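Local coordinates for malonyl Coa-acyl carrier protein transacylase (Vibrio cholerae, PDB 3HJV), which probably transfers the malonyl group from malonyl-CoA to the acyl carrier protein, supplying the extender units of bacterial fatty acid synthesis, at residues Ala74-Trp79 with Ala103-Gly108. Residues are numbered along the deposited sequence; the frame is centred on the assembly and turned at random.
Sequences ASVAIW and ALVCAG
CB and SG of Cys106 both lie over one face of the Trp79 indole, a worked example of a sulfur-aromatic contact joining two helices, here 64-84 and 98-106. Cys106 CB makes a CH-pi contact, 3.7 Å from the centroid of the five-membered ring of Trp79 and 13° off its normal. The sulfur leans toward the root of the indole: Cys106 SG is 3.3 Å from Trp79 CG, a sulfur-aromatic contact over the same face. With CG anti to the backbone N (chi1 176°), Trp79 reaches across to the other helix, and chi2 of -96° turns the ring so that a face meets the cysteine.

Aliphatic packing comes next. Val76 and Val105 cross at about a right angle, CG2 of Val76 meeting CG1 of Val105 at 3.7 Å, and Phe112 touches both valines. No hydrogen bond joins the segments; the interface is held by apolar contact.

Beyond it, helix 98-106 ends in a Schellman motif, with Gly108 at positive phi. Ile11 and Phe13 of strand 9-13, the middle strand of the three-stranded parallel sheet, touch Trp79 and Cys106 respectively. The arrangement is helix-on-helix packing beside the parallel sheet of the acyltransferase alpha/beta core.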
loop_
_atom_site.group_PDB
_atom_site.type_symbol
_atom_site.label_atom_id
_atom_site.label_comp_id
_atom_site.label_asym_id
_atom_site.label_seq_id
_atom_site.Cartn_x
_atom_site.Cartn_y
_atom_site.Cartn_z
ATOM N N ALA A 74 -5.836 -9.847 10.806
ATOM C CA ALA A 74 -5.386 -10.711 9.714
ATOM C C ALA A 74 -4.391 -11.774 10.208
ATOM O O ALA A 74 -4.554 -12.976 9.939
ATOM C CB ALA A 74 -4.762 -9.885 8.587
ATOM N N SER A 75 -3.386 -11.341 10.961
ATOM C CA SER A 75 -2.336 -12.249 11.416
ATOM C C SER A 75 -2.856 -13.268 12.419
ATOM O O SER A 75 -2.491 -14.436 12.382
ATOM C CB SER A 75 -1.162 -11.470 11.998
ATOM O OG SER A 75 -0.398 -10.906 10.926
ATOM N N VAL A 76 -3.697 -12.811 13.342
ATOM C CA VAL A 76 -4.253 -13.691 14.353
ATOM C C VAL A 76 -5.204 -14.715 13.697
ATOM O O VAL A 76 -5.254 -15.886 14.100
ATOM C CB VAL A 76 -4.977 -12.887 15.446
ATOM C CG1 VAL A 76 -5.769 -13.834 16.330
ATOM C CG2 VAL A 76 -3.985 -12.090 16.255
ATOM N N ALA A 77 -5.941 -14.273 12.680
ATOM C CA ALA A 77 -6.813 -15.159 11.926
ATOM C C ALA A 77 -6.024 -16.313 11.330
ATOM O O ALA A 77 -6.454 -17.471 11.395
ATOM C CB ALA A 77 -7.546 -14.393 10.790
ATOM N N ILE A 78 -4.886 -15.980 10.722
ATOM C CA ILE A 78 -4.031 -16.986 10.075
ATOM C C ILE A 78 -3.479 -17.917 11.153
ATOM O O ILE A 78 -3.456 -19.137 10.977
ATOM C CB ILE A 78 -2.879 -16.366 9.259
ATOM C CG1 ILE A 78 -3.410 -15.474 8.134
ATOM C CG2 ILE A 78 -2.024 -17.469 8.646
ATOM C CD1 ILE A 78 -2.396 -14.495 7.559
ATOM N N TRP A 79 -3.065 -17.350 12.289
ATOM C CA TRP A 79 -2.565 -18.150 13.401
ATOM C C TRP A 79 -3.595 -19.172 13.879
ATOM O O TRP A 79 -3.259 -20.324 14.178
ATOM C CB TRP A 79 -2.141 -17.220 14.549
ATOM C CG TRP A 79 -1.701 -17.949 15.775
ATOM C CD1 TRP A 79 -2.453 -18.231 16.860
ATOM C CD2 TRP A 79 -0.389 -18.442 16.052
ATOM N NE1 TRP A 79 -1.702 -18.893 17.804
ATOM C CE2 TRP A 79 -0.428 -19.040 17.324
ATOM C CE3 TRP A 79 0.826 -18.410 15.356
ATOM C CZ2 TRP A 79 0.701 -19.612 17.918
ATOM C CZ3 TRP A 79 1.951 -18.995 15.937
ATOM C CH2 TRP A 79 1.876 -19.577 17.212
ATOM N N ALA A 103 2.425 -10.801 17.440
ATOM C CA ALA A 103 3.222 -11.848 18.112
ATOM C C ALA A 103 2.786 -12.090 19.563
ATOM O O ALA A 103 2.694 -13.248 20.008
ATOM C CB ALA A 103 4.721 -11.508 18.048
ATOM N N LEU A 104 2.527 -11.007 20.292
ATOM C CA LEU A 104 2.150 -11.083 21.684
ATOM C C LEU A 104 0.775 -11.726 21.861
ATOM O O LEU A 104 0.559 -12.473 22.797
ATOM C CB LEU A 104 2.255 -9.706 22.354
ATOM C CG LEU A 104 3.681 -9.158 22.545
ATOM C CD1 LEU A 104 3.653 -7.694 23.044
ATOM C CD2 LEU A 104 4.471 -10.076 23.516
ATOM N N VAL A 105 -0.152 -11.477 20.946
ATOM C CA VAL A 105 -1.462 -12.147 21.015
ATOM C C VAL A 105 -1.277 -13.642 20.751
ATOM O O VAL A 105 -1.782 -14.498 21.478
ATOM C CB VAL A 105 -2.460 -11.543 19.992
ATOM C CG1 VAL A 105 -3.732 -12.375 19.923
ATOM C CG2 VAL A 105 -2.811 -10.104 20.361
ATOM N N CYS A 106 -0.504 -13.982 19.720
ATOM C CA CYS A 106 -0.292 -15.382 19.376
ATOM C C CYS A 106 0.469 -16.150 20.453
ATOM O O CYS A 106 0.267 -17.369 20.652
ATOM C CB CYS A 106 0.386 -15.502 18.013
ATOM S SG CYS A 106 -0.644 -14.894 16.618
ATOM N N ALA A 107 1.349 -15.452 21.178
ATOM C CA ALA A 107 2.101 -16.059 22.295
ATOM C C ALA A 107 1.286 -16.141 23.596
ATOM O O ALA A 107 1.802 -16.572 24.635
ATOM C CB ALA A 107 3.379 -15.278 22.530
ATOM N N GLY A 108 0.035 -15.692 23.538
ATOM C CA GLY A 108 -0.856 -15.729 24.703
ATOM C C GLY A 108 -0.616 -14.655 25.744
ATOM O O GLY A 108 -1.093 -14.784 26.875
#